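Side-chain contacts in beta-glucosidase (Saccharopolyspora erythraea D, PDB 5M6G), which probably hydrolyses terminal, non-reducing beta-D-glucosyl residues, releasing beta-D-glucose, as a member of glycosyl hydrolase family 3: residues 38-43 against 118-123; 64-69 against 375-380; 107-112 against 388-393; 173-178 against 380-385. One frame throughout, in Å; residues are numbered along the deposited sequence.

Contact 1. Residues 38-43 against 118-123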
# COMPACT_ATOMS: atom_id res chain seq x y z
N PRO A 38 -36.37 -10.70 -13.42
CA PRO A 38 -35.46 -9.90 -14.25
C PRO A 38 -34.18 -10.69 -14.49
O PRO A 38 -33.67 -11.36 -13.59
CB PRO A 38 -35.21 -8.64 -13.41
CG PRO A 38 -36.41 -8.53 -12.56
CD PRO A 38 -36.78 -9.95 -12.22
N ALA A 39 -33.69 -10.64 -15.72
CA ALA A 39 -32.57 -11.49 -16.10
C ALA A 39 -31.33 -11.18 -15.26
O ALA A 39 -30.49 -12.06 -15.05
CB ALA A 39 -32.26 -11.32 -17.58
N TYR A 40 -31.20 -9.94 -14.77
CA TYR A 40 -30.02 -9.63 -13.98
C TYR A 40 -30.03 -10.37 -12.65
O TYR A 40 -28.98 -10.51 -12.01
CB TYR A 40 -29.87 -8.11 -13.78
CG TYR A 40 -30.73 -7.41 -12.72
CD1 TYR A 40 -31.98 -6.88 -13.03
CD2 TYR A 40 -30.25 -7.23 -11.42
CE1 TYR A 40 -32.75 -6.22 -12.06
CE2 TYR A 40 -31.00 -6.57 -10.45
CZ TYR A 40 -32.25 -6.06 -10.77
OH TYR A 40 -32.97 -5.41 -9.80
N ARG A 41 -31.20 -10.87 -12.23
CA ARG A 41 -31.32 -11.69 -11.03
C ARG A 41 -31.05 -13.17 -11.29
O ARG A 41 -31.11 -13.96 -10.35
CB ARG A 41 -32.72 -11.53 -10.42
CG ARG A 41 -32.98 -10.18 -9.78
CD ARG A 41 -32.09 -10.00 -8.56
NE ARG A 41 -32.33 -8.75 -7.85
CZ ARG A 41 -31.45 -8.21 -7.01
NH1 ARG A 41 -30.30 -8.82 -6.78
NH2 ARG A 41 -31.72 -7.07 -6.39
N ASP A 42 -30.80 -13.56 -12.54
CA ASP A 42 -30.48 -14.94 -12.86
C ASP A 42 -28.99 -15.18 -12.64
O ASP A 42 -28.16 -14.66 -13.39
CB ASP A 42 -30.88 -15.27 -14.30
CG ASP A 42 -30.68 -16.74 -14.65
OD1 ASP A 42 -30.04 -17.48 -13.87
OD2 ASP A 42 -31.16 -17.16 -15.72
N PRO A 43 -28.61 -15.99 -11.64
CA PRO A 43 -27.19 -16.19 -11.37
C PRO A 43 -26.50 -17.13 -12.35
O PRO A 43 -25.26 -17.21 -12.32
CB PRO A 43 -27.19 -16.76 -9.95
CG PRO A 43 -28.48 -17.47 -9.84
CD PRO A 43 -29.47 -16.68 -10.66
N THR A 118 -32.96 -1.04 -1.92
CA THR A 118 -33.35 -0.07 -2.93
C THR A 118 -34.22 -0.76 -3.98
O THR A 118 -34.28 -1.99 -4.03
CB THR A 118 -32.11 0.54 -3.57
OG1 THR A 118 -31.41 -0.47 -4.29
CG2 THR A 118 -31.22 1.15 -2.52
N PRO A 119 -34.87 0.00 -4.87
CA PRO A 119 -35.76 -0.65 -5.85
C PRO A 119 -35.05 -1.68 -6.72
O PRO A 119 -35.63 -2.74 -6.99
CB PRO A 119 -36.29 0.54 -6.67
CG PRO A 119 -36.33 1.66 -5.67
CD PRO A 119 -35.06 1.47 -4.85
N LEU A 120 -33.82 -1.41 -7.18
CA LEU A 120 -33.09 -2.41 -7.96
C LEU A 120 -32.27 -3.34 -7.09
O LEU A 120 -31.91 -4.43 -7.55
CB LEU A 120 -32.17 -1.73 -8.98
CG LEU A 120 -32.92 -0.93 -10.05
CD1 LEU A 120 -31.94 -0.13 -10.90
CD2 LEU A 120 -33.73 -1.86 -10.92
N GLY A 121 -31.96 -2.95 -5.86
CA GLY A 121 -31.20 -3.82 -4.98
C GLY A 121 -29.78 -4.07 -5.43
O GLY A 121 -29.25 -5.16 -5.20
N ILE A 122 -29.16 -3.10 -6.09
CA ILE A 122 -27.77 -3.22 -6.53
C ILE A 122 -26.87 -3.24 -5.30
O ILE A 122 -26.83 -2.26 -4.55
CB ILE A 122 -27.35 -2.08 -7.46
CG1 ILE A 122 -28.18 -2.12 -8.75
CG2 ILE A 122 -25.85 -2.18 -7.76
CD1 ILE A 122 -27.85 -0.97 -9.70
N PRO A 123 -26.12 -4.31 -5.06
CA PRO A 123 -25.30 -4.36 -3.85
C PRO A 123 -24.17 -3.35 -3.91
O PRO A 123 -23.69 -2.97 -4.99
CB PRO A 123 -24.78 -5.80 -3.82
CG PRO A 123 -24.81 -6.24 -5.24
CD PRO A 123 -25.93 -5.50 -5.92
O HOH W 1 -28.86 -7.81 -4.65
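Tyr40 and Arg41 reach from the 38-43 loop to two successive backbone carbonyls, those of Leu120 and Gly121. The shorter direct hydrogen bond runs from Tyr40 OH to Leu120 O, 2.7 Å. Tyr40 OH lies in the plane of the Leu120 carbonyl and meets a lone pair of its oxygen (C=O...O angle 121°), while that oxygen sits at the edge of the phenol ring. Tyr40 sends its ring there with CG between the backbone N and the carbonyl carbon (chi1 79°). Arg41 adds a weak hydrogen bond from NH2 to Gly121 O at 3.3 Å. A water strengthens this second grip, accepting from Arg41 NH1 at 2.8 Å and donating to Gly121 O at 2.7 Å, so the guanidinium holds one carbonyl both directly and through solvent.

The apolar contact is loose: Leu120 CD2 lies 4.5 Å from Tyr40 CZ. Within 38-43, the rim of the tyrosine ring lies over one face of the guanidinium, with CE2 3.6 Å above its plane.

The backbone of 118-123 is shaped by an ST motif, Gly121 N donating to Thr118 OG1. Gly121 has positive phi, and a CB there would run into Arg41 NH2. Here an N-terminal loop straps the turn between helix 101-116 and strand 125-128, a connection that in TIM-barrel domains lies at the barrel end remote from the active site.

Contact 2. Residues 64-69 against 375-380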
# COMPACT_ATOMS: atom_id res chain seq x y z
N LEU A 64 -25.78 7.56 -12.28
CA LEU A 64 -24.91 8.54 -11.65
C LEU A 64 -24.50 8.08 -10.26
O LEU A 64 -23.33 8.17 -9.88
CB LEU A 64 -25.59 9.90 -11.58
CG LEU A 64 -26.01 10.45 -12.95
CD1 LEU A 64 -26.80 11.74 -12.78
CD2 LEU A 64 -24.79 10.68 -13.87
N GLY A 65 -25.47 7.55 -9.51
CA GLY A 65 -25.16 7.04 -8.18
C GLY A 65 -24.07 5.99 -8.19
O GLY A 65 -23.19 5.99 -7.32
N GLN A 66 -24.11 5.07 -9.16
CA GLN A 66 -23.11 4.00 -9.19
C GLN A 66 -21.70 4.54 -9.34
O GLN A 66 -20.75 3.85 -8.96
CB GLN A 66 -23.38 3.01 -10.33
CG GLN A 66 -24.54 2.07 -10.10
CD GLN A 66 -24.34 1.20 -8.88
OE1 GLN A 66 -23.39 0.40 -8.82
NE2 GLN A 66 -25.21 1.34 -7.89
N MET A 67 -21.54 5.74 -9.89
CA MET A 67 -20.21 6.30 -10.12
C MET A 67 -19.61 6.96 -8.89
O MET A 67 -18.48 7.45 -8.95
CB MET A 67 -20.28 7.29 -11.29
CG MET A 67 -20.61 6.60 -12.60
SD MET A 67 -20.93 7.74 -13.97
CE MET A 67 -19.30 8.49 -14.13
N VAL A 68 -20.33 6.95 -7.77
CA VAL A 68 -19.90 7.61 -6.54
C VAL A 68 -19.32 6.57 -5.58
O VAL A 68 -19.92 5.52 -5.34
CB VAL A 68 -21.07 8.36 -5.88
CG1 VAL A 68 -20.67 8.88 -4.50
CG2 VAL A 68 -21.57 9.50 -6.79
N GLN A 69 -18.14 6.86 -5.03
CA GLN A 69 -17.61 6.14 -3.87
C GLN A 69 -17.41 7.17 -2.77
O GLN A 69 -16.55 8.06 -2.90
CB GLN A 69 -16.31 5.41 -4.19
CG GLN A 69 -15.76 4.61 -3.00
CD GLN A 69 -14.42 4.01 -3.31
OE1 GLN A 69 -13.43 4.72 -3.45
NE2 GLN A 69 -14.38 2.69 -3.48
N THR A 375 -20.05 -4.68 -13.96
CA THR A 375 -19.41 -5.94 -14.32
C THR A 375 -18.60 -6.49 -13.16
O THR A 375 -18.69 -7.68 -12.83
CB THR A 375 -18.53 -5.74 -15.56
OG1 THR A 375 -19.37 -5.52 -16.70
CG2 THR A 375 -17.66 -6.97 -15.82
N LYS A 376 -17.83 -5.63 -12.49
CA LYS A 376 -17.03 -6.08 -11.36
C LYS A 376 -17.90 -6.50 -10.18
O LYS A 376 -17.58 -7.47 -9.48
CB LYS A 376 -16.04 -4.99 -10.96
CG LYS A 376 -14.95 -4.79 -12.01
CD LYS A 376 -14.01 -6.00 -12.01
CE LYS A 376 -13.15 -6.10 -13.28
NZ LYS A 376 -13.93 -6.48 -14.51
N LYS A 377 -19.01 -5.80 -9.96
CA LYS A 377 -19.93 -6.24 -8.90
C LYS A 377 -20.49 -7.63 -9.19
O LYS A 377 -20.57 -8.47 -8.28
CB LYS A 377 -21.06 -5.22 -8.74
CG LYS A 377 -20.60 -3.89 -8.16
CD LYS A 377 -21.79 -2.97 -7.87
CE LYS A 377 -21.37 -1.75 -7.07
NZ LYS A 377 -22.56 -0.96 -6.62
N PHE A 378 -20.88 -7.92 -10.44
CA PHE A 378 -21.35 -9.27 -10.76
C PHE A 378 -20.23 -10.29 -10.64
O PHE A 378 -20.44 -11.39 -10.11
CB PHE A 378 -21.94 -9.31 -12.16
CG PHE A 378 -23.33 -8.74 -12.25
CD1 PHE A 378 -24.42 -9.45 -11.78
CD2 PHE A 378 -23.53 -7.49 -12.82
CE1 PHE A 378 -25.70 -8.92 -11.85
CE2 PHE A 378 -24.81 -6.96 -12.92
CZ PHE A 378 -25.90 -7.68 -12.42
N GLU A 379 -19.04 -9.96 -11.15
CA GLU A 379 -17.93 -10.90 -11.08
C GLU A 379 -17.57 -11.20 -9.64
O GLU A 379 -17.26 -12.35 -9.30
CB GLU A 379 -16.72 -10.35 -11.85
CG GLU A 379 -16.92 -10.35 -13.37
CD GLU A 379 -15.84 -9.58 -14.13
OE1 GLU A 379 -15.18 -8.70 -13.53
OE2 GLU A 379 -15.65 -9.86 -15.33
N LEU A 380 -17.63 -10.20 -8.77
CA LEU A 380 -17.31 -10.42 -7.37
C LEU A 380 -18.36 -11.25 -6.65
O LEU A 380 -18.15 -11.59 -5.48
CB LEU A 380 -17.16 -9.07 -6.65
CG LEU A 380 -15.79 -8.42 -6.88
CD1 LEU A 380 -15.83 -6.96 -6.48
CD2 LEU A 380 -14.73 -9.17 -6.08
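Lys377 and Gln66 meet through a single hydrogen bond between side chains that cross obliquely. Along helix 363-379, Lys376 comes first and turns to its own helix: its NZ forms a salt bridge with Glu379 OE1 at 2.7 Å, on the syn side of the carboxylate. Lys377 heads instead for the helix 60-66. Its chain is fully extended beyond CG (chi2 -174°), which carries the ammonium to Gln66, where NZ donates to OE1 at 2.7 Å. The donor lies in the plane of the amide carbonyl and on a lone pair, the C=O...N angle being 126°. Lys377 CE follows at 3.4 Å from Gln66 OE1. Gln66 bends at its second torsion to present that oxygen. The next residue, Phe378, faces helix 47-57 and stacks on Phe383.

A leucine in place of Gln66 would probably leave one N-H of this buried ammonium without its mate. Lys377 NZ also donates to two backbone carbonyls, Pro123 O and Gly86 O. Three neutral oxygens therefore surround the nitrogen, a setting consistent with a protonated lysine that spends its three N-H groups joining helix 363-379 to separate parts of the barrel, its charge probably eased by the dipoles of these carbonyls.

Contact 3. Residues 107-112 against 388-393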
# COMPACT_ATOMS: atom_id res chain seq x y z
N MET A 107 -20.20 -3.46 10.39
CA MET A 107 -20.34 -2.20 9.67
C MET A 107 -20.62 -2.45 8.20
O MET A 107 -21.53 -1.85 7.61
CB MET A 107 -19.08 -1.36 9.84
CG MET A 107 -19.14 0.00 9.12
SD MET A 107 -17.56 0.84 9.25
CE MET A 107 -16.55 -0.14 8.15
N TYR A 108 -19.83 -3.34 7.58
CA TYR A 108 -20.03 -3.67 6.18
C TYR A 108 -21.44 -4.19 5.92
O TYR A 108 -22.13 -3.71 5.01
CB TYR A 108 -18.99 -4.71 5.74
CG TYR A 108 -19.18 -5.13 4.31
CD1 TYR A 108 -18.54 -4.45 3.27
CD2 TYR A 108 -20.05 -6.17 3.98
CE1 TYR A 108 -18.74 -4.83 1.95
CE2 TYR A 108 -20.26 -6.54 2.67
CZ TYR A 108 -19.60 -5.87 1.66
OH TYR A 108 -19.82 -6.25 0.36
N ASP A 109 -21.89 -5.18 6.71
CA ASP A 109 -23.22 -5.74 6.51
C ASP A 109 -24.31 -4.70 6.69
O ASP A 109 -25.36 -4.78 6.04
CB ASP A 109 -23.46 -6.90 7.47
CG ASP A 109 -22.69 -8.14 7.09
OD1 ASP A 109 -22.10 -8.16 5.98
OD2 ASP A 109 -22.68 -9.11 7.88
N SER A 110 -24.09 -3.73 7.58
CA SER A 110 -25.07 -2.68 7.78
C SER A 110 -25.24 -1.84 6.52
O SER A 110 -26.36 -1.55 6.08
CB SER A 110 -24.65 -1.81 8.97
OG SER A 110 -25.53 -0.72 9.14
N TYR A 111 -24.12 -1.44 5.90
CA TYR A 111 -24.21 -0.71 4.64
C TYR A 111 -24.88 -1.56 3.57
O TYR A 111 -25.75 -1.08 2.82
CB TYR A 111 -22.82 -0.28 4.18
CG TYR A 111 -22.35 1.02 4.80
CD1 TYR A 111 -22.80 2.23 4.30
CD2 TYR A 111 -21.46 1.03 5.88
CE1 TYR A 111 -22.38 3.43 4.83
CE2 TYR A 111 -21.03 2.24 6.43
CZ TYR A 111 -21.50 3.43 5.90
OH TYR A 111 -21.10 4.65 6.41
N GLN A 112 -24.53 -2.85 3.51
CA GLN A 112 -25.06 -3.71 2.46
C GLN A 112 -26.56 -3.91 2.61
O GLN A 112 -27.29 -3.87 1.61
CB GLN A 112 -24.32 -5.04 2.48
CG GLN A 112 -24.48 -5.87 1.24
CD GLN A 112 -23.95 -5.16 0.01
OE1 GLN A 112 -24.65 -4.36 -0.59
NE2 GLN A 112 -22.70 -5.44 -0.36
N ALA A 388 -20.64 -10.20 4.65
CA ALA A 388 -19.32 -10.61 5.10
C ALA A 388 -19.27 -12.11 5.32
O ALA A 388 -20.22 -12.73 5.81
CB ALA A 388 -18.97 -9.87 6.39
N GLN A 389 -18.14 -12.71 4.95
CA GLN A 389 -17.89 -14.14 5.09
C GLN A 389 -17.30 -14.39 6.47
O GLN A 389 -16.09 -14.48 6.66
CB GLN A 389 -16.93 -14.61 4.01
CG GLN A 389 -17.54 -14.76 2.65
CD GLN A 389 -16.53 -14.40 1.60
OE1 GLN A 389 -16.54 -13.31 1.03
NE2 GLN A 389 -15.57 -15.28 1.43
N ARG A 390 -18.18 -14.51 7.46
CA ARG A 390 -17.65 -14.56 8.82
C ARG A 390 -16.92 -15.86 9.14
O ARG A 390 -16.20 -15.91 10.14
CB ARG A 390 -18.78 -14.30 9.81
CG ARG A 390 -19.25 -12.88 9.67
CD ARG A 390 -20.47 -12.62 10.46
NE ARG A 390 -21.04 -11.33 10.10
CZ ARG A 390 -20.95 -10.26 10.87
NH1 ARG A 390 -20.31 -10.32 12.04
NH2 ARG A 390 -21.50 -9.12 10.48
N ASP A 391 -17.07 -16.90 8.32
CA ASP A 391 -16.25 -18.10 8.49
C ASP A 391 -14.76 -17.79 8.41
O ASP A 391 -13.95 -18.60 8.87
CB ASP A 391 -16.57 -19.15 7.43
CG ASP A 391 -17.92 -19.80 7.64
OD1 ASP A 391 -18.45 -19.73 8.78
OD2 ASP A 391 -18.44 -20.39 6.67
N LEU A 392 -14.38 -16.65 7.82
CA LEU A 392 -12.98 -16.30 7.65
C LEU A 392 -12.43 -15.43 8.77
O LEU A 392 -11.22 -15.18 8.80
CB LEU A 392 -12.80 -15.57 6.31
CG LEU A 392 -13.02 -16.40 5.04
CD1 LEU A 392 -12.88 -15.52 3.80
CD2 LEU A 392 -12.05 -17.57 4.98
N LEU A 393 -13.28 -14.96 9.69
CA LEU A 393 -12.79 -14.16 10.81
C LEU A 393 -11.70 -14.85 11.62
O LEU A 393 -10.79 -14.14 12.09
CB LEU A 393 -13.97 -13.75 11.70
CG LEU A 393 -14.87 -12.64 11.15
CD1 LEU A 393 -16.18 -12.53 11.94
CD2 LEU A 393 -14.13 -11.30 11.12
O HOH W 2 -22.09 -11.55 7.50
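Asp109 leans from helix 101-116 onto Ala388 and Arg390, its carboxylate shared between a backbone N-H and a guanidinium. From CB the chain turns with CG anti to the carbonyl carbon (chi1 -74°), directing both oxygens at the 388-393 loop. OD1 accepts from Ala388 N at 2.8 Å on its syn lone pair, through a nearly straight bond (168°); the methyl CB of Ala388 lies beside the same oxygen, 3.6 Å from OD1. OD2 belongs to Arg390, whose NH2 donates at 2.9 Å in a salt bridge. Asp109 OD2 lies at the edge of the guanidinium, in its plane, yet the nitrogen approaches from above the carboxylate, 47° out of that plane. A water completes the group, donating to Asp109 OD2 and to Ala388 O and accepting from Arg390 NE at 2.8 Å. Arg390 NH2 also has Asp106 as a carboxylate partner.

Replacing Asp109 by an alanine would probably leave Ala388 N without its acceptor, deprive Arg390 of a carboxylate partner and free the loop to shift against the helix.

Next to this, the Tyr108 ring approaches Ala388 N obliquely, while its hydroxyl bonds to Asp175 of a magnesium site. The whole pins the connection between helices 363-379 and 399-412 to an outer helix of the N-terminal, TIM-barrel-like domain, beside that metal.

Contact 4. Residues 173-178 against 380-385. With MG (magnesium ion), chain F; SOR (sorbitol), chain L.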
# COMPACT_ATOMS: atom_id res chain seq x y z
N GLY A 173 -15.98 -8.58 5.01
CA GLY A 173 -16.93 -8.29 3.96
C GLY A 173 -16.39 -7.40 2.85
O GLY A 173 -16.82 -7.52 1.71
N ILE A 174 -15.43 -6.53 3.18
CA ILE A 174 -14.92 -5.56 2.22
C ILE A 174 -14.42 -6.29 0.98
O ILE A 174 -13.80 -7.35 1.05
CB ILE A 174 -13.82 -4.72 2.89
CG1 ILE A 174 -14.45 -3.88 4.02
CG2 ILE A 174 -13.09 -3.84 1.87
CD1 ILE A 174 -13.44 -3.10 4.88
N ASP A 175 -14.73 -5.72 -0.19
CA ASP A 175 -14.63 -6.41 -1.46
C ASP A 175 -13.41 -6.03 -2.27
O ASP A 175 -13.17 -6.65 -3.31
CB ASP A 175 -15.87 -6.11 -2.30
CG ASP A 175 -17.13 -6.30 -1.52
OD1 ASP A 175 -17.41 -7.47 -1.19
OD2 ASP A 175 -17.79 -5.30 -1.18
N TRP A 176 -12.66 -5.03 -1.84
CA TRP A 176 -11.84 -4.26 -2.76
C TRP A 176 -10.76 -3.55 -1.96
O TRP A 176 -11.08 -2.78 -1.06
CB TRP A 176 -12.75 -3.25 -3.50
CG TRP A 176 -12.12 -2.31 -4.49
CD1 TRP A 176 -10.83 -2.32 -4.98
CD2 TRP A 176 -12.78 -1.20 -5.11
NE1 TRP A 176 -10.66 -1.28 -5.88
CE2 TRP A 176 -11.84 -0.57 -5.97
CE3 TRP A 176 -14.07 -0.67 -5.02
CZ2 TRP A 176 -12.16 0.55 -6.74
CZ3 TRP A 176 -14.40 0.45 -5.79
CH2 TRP A 176 -13.45 1.04 -6.64
N SER A 177 -9.50 -3.86 -2.25
CA SER A 177 -8.37 -3.17 -1.63
C SER A 177 -7.71 -2.25 -2.64
O SER A 177 -7.57 -2.60 -3.81
CB SER A 177 -7.33 -4.15 -1.09
OG SER A 177 -6.24 -3.44 -0.53
N PHE A 178 -7.30 -1.08 -2.17
CA PHE A 178 -6.54 -0.13 -2.99
C PHE A 178 -5.07 -0.52 -2.94
O PHE A 178 -4.22 0.15 -2.35
CB PHE A 178 -6.79 1.30 -2.51
CG PHE A 178 -8.27 1.67 -2.41
CD1 PHE A 178 -9.14 1.37 -3.44
CD2 PHE A 178 -8.76 2.30 -1.28
CE1 PHE A 178 -10.50 1.71 -3.35
CE2 PHE A 178 -10.11 2.65 -1.18
CZ PHE A 178 -10.98 2.35 -2.22
N LEU A 380 -17.63 -10.20 -8.77
CA LEU A 380 -17.31 -10.42 -7.37
C LEU A 380 -18.36 -11.25 -6.65
O LEU A 380 -18.15 -11.59 -5.48
CB LEU A 380 -17.16 -9.07 -6.65
CG LEU A 380 -15.79 -8.42 -6.88
CD1 LEU A 380 -15.83 -6.96 -6.48
CD2 LEU A 380 -14.73 -9.17 -6.08
N GLY A 381 -19.47 -11.59 -7.31
CA GLY A 381 -20.50 -12.40 -6.70
C GLY A 381 -21.40 -11.65 -5.75
O GLY A 381 -22.14 -12.29 -5.00
N LEU A 382 -21.38 -10.31 -5.79
CA LEU A 382 -22.11 -9.52 -4.80
C LEU A 382 -23.62 -9.66 -4.95
O LEU A 382 -24.35 -9.44 -3.97
CB LEU A 382 -21.72 -8.04 -4.92
CG LEU A 382 -20.29 -7.74 -4.46
CD1 LEU A 382 -19.93 -6.27 -4.73
CD2 LEU A 382 -20.13 -8.07 -2.98
N PHE A 383 -24.11 -9.98 -6.15
CA PHE A 383 -25.54 -10.15 -6.33
C PHE A 383 -26.03 -11.48 -5.77
O PHE A 383 -27.24 -11.66 -5.59
CB PHE A 383 -25.92 -10.04 -7.82
CG PHE A 383 -25.88 -8.64 -8.37
CD1 PHE A 383 -24.68 -8.06 -8.76
CD2 PHE A 383 -27.05 -7.91 -8.53
CE1 PHE A 383 -24.65 -6.77 -9.29
CE2 PHE A 383 -27.03 -6.63 -9.06
CZ PHE A 383 -25.83 -6.05 -9.44
N GLU A 384 -25.13 -12.42 -5.52
CA GLU A 384 -25.44 -13.71 -4.93
C GLU A 384 -25.06 -13.80 -3.46
O GLU A 384 -25.82 -14.35 -2.66
CB GLU A 384 -24.73 -14.84 -5.70
CG GLU A 384 -25.43 -15.26 -6.99
CD GLU A 384 -25.45 -14.17 -8.04
OE1 GLU A 384 -24.38 -13.79 -8.56
OE2 GLU A 384 -26.56 -13.67 -8.34
N ARG A 385 -23.91 -13.23 -3.08
CA ARG A 385 -23.35 -13.34 -1.73
C ARG A 385 -22.89 -11.96 -1.28
O ARG A 385 -21.70 -11.63 -1.35
CB ARG A 385 -22.17 -14.32 -1.70
CG ARG A 385 -22.56 -15.76 -2.01
CD ARG A 385 -21.34 -16.61 -2.35
NE ARG A 385 -20.80 -16.26 -3.66
CZ ARG A 385 -21.35 -16.64 -4.82
NH1 ARG A 385 -22.45 -17.38 -4.83
NH2 ARG A 385 -20.79 -16.28 -5.96
MG MG F . -17.18 -8.99 0.33
C1 SOR L . -4.05 6.15 -2.25
C2 SOR L . -5.06 5.73 -1.20
C3 SOR L . -5.83 6.96 -0.73
C4 SOR L . -6.60 6.66 0.56
C5 SOR L . -6.91 7.92 1.37
C6 SOR L . -7.34 7.50 2.77
O1 SOR L . -2.99 5.23 -2.32
O2 SOR L . -5.95 4.77 -1.75
O3 SOR L . -6.72 7.33 -1.74
O4 SOR L . -7.80 5.99 0.25
O5 SOR L . -5.80 8.81 1.44
O6 SOR L . -7.26 8.58 3.67
O HOH W 3 -15.13 -9.57 0.15
O HOH W 4 -19.36 -8.87 0.18
O HOH W 5 -17.61 -10.36 -1.09
O HOH W 6 -17.48 -10.56 1.59
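Asp175 comes up against Leu382 and Leu380 while its carboxylate binds magnesium. The segment begins at Gly173, which leaves helix 155-170 with positive phi, at angles where a CB would jam against the preceding carbonyl. Its own carbonyl O is a metal ligand, 2.0 Å from the magnesium ion. The carbonyl O of Ile174 then accepts at 2.7 Å from a water that is itself bound to the metal, a second-shell link.

At Asp175, CG lies anti to the carbonyl carbon (chi1 -49°), and OD1 reaches the magnesium ion at 2.2 Å. With Gly173 O in a neighbouring position and four waters, the coordination is octahedral. Leu382 approaches from the opposite direction, its CD2 3.3 Å from Asp175 OD1, so a methyl lies close against the ligating oxygen. Leu380 packs against the backbone and CB of Asp175, its CD2 4.1 Å from Asp175 O. Asp175 OD2 is taken up elsewhere, by Tyr108 OH and Tyr126 N, which fix the rotation of the carboxylate. The two leucines flank Gly381, which closes a Schellman motif at the end of helix 363-379.

Beyond, Trp176 bonds through NE1 to Thr229, and Phe178 CE1 lies over the rim of its indole face. Phe178 also borders the sorbitol, CB being 3.7 Å from sorbitol O2.

The short strand 176-177, beside strand 125-128 in the parallel sheet, thus runs from a magnesium site at its start to the sorbitol pocket at its end, as expected for a TIM-barrel strand whose C-terminal end faces the active site.

The four contacts gather on one side of the chain's centre; contacts 2, 3 and 4 each use a segment on or after helix 363-379, and contact 1 adjoins them through Pro123. Contacts 1 and 2, centres about 13 Å apart, are joined by a probable hydrogen bond from Lys377 NZ to Pro123 O (2.8 Å). Contact 2 continues into contact 4 through the shared Leu380, with centres about 10 Å apart. Contacts 3 and 4, also about 10 Å between centres, meet at Tyr108 OH and Asp175 OD2 (2.7 Å), a probable hydrogen bond through which the helix of contact 3 may help to position a magnesium ligand. Contact 4 alone includes a residue lining the sorbitol pocket; contact 1 lies far from the annotated sites.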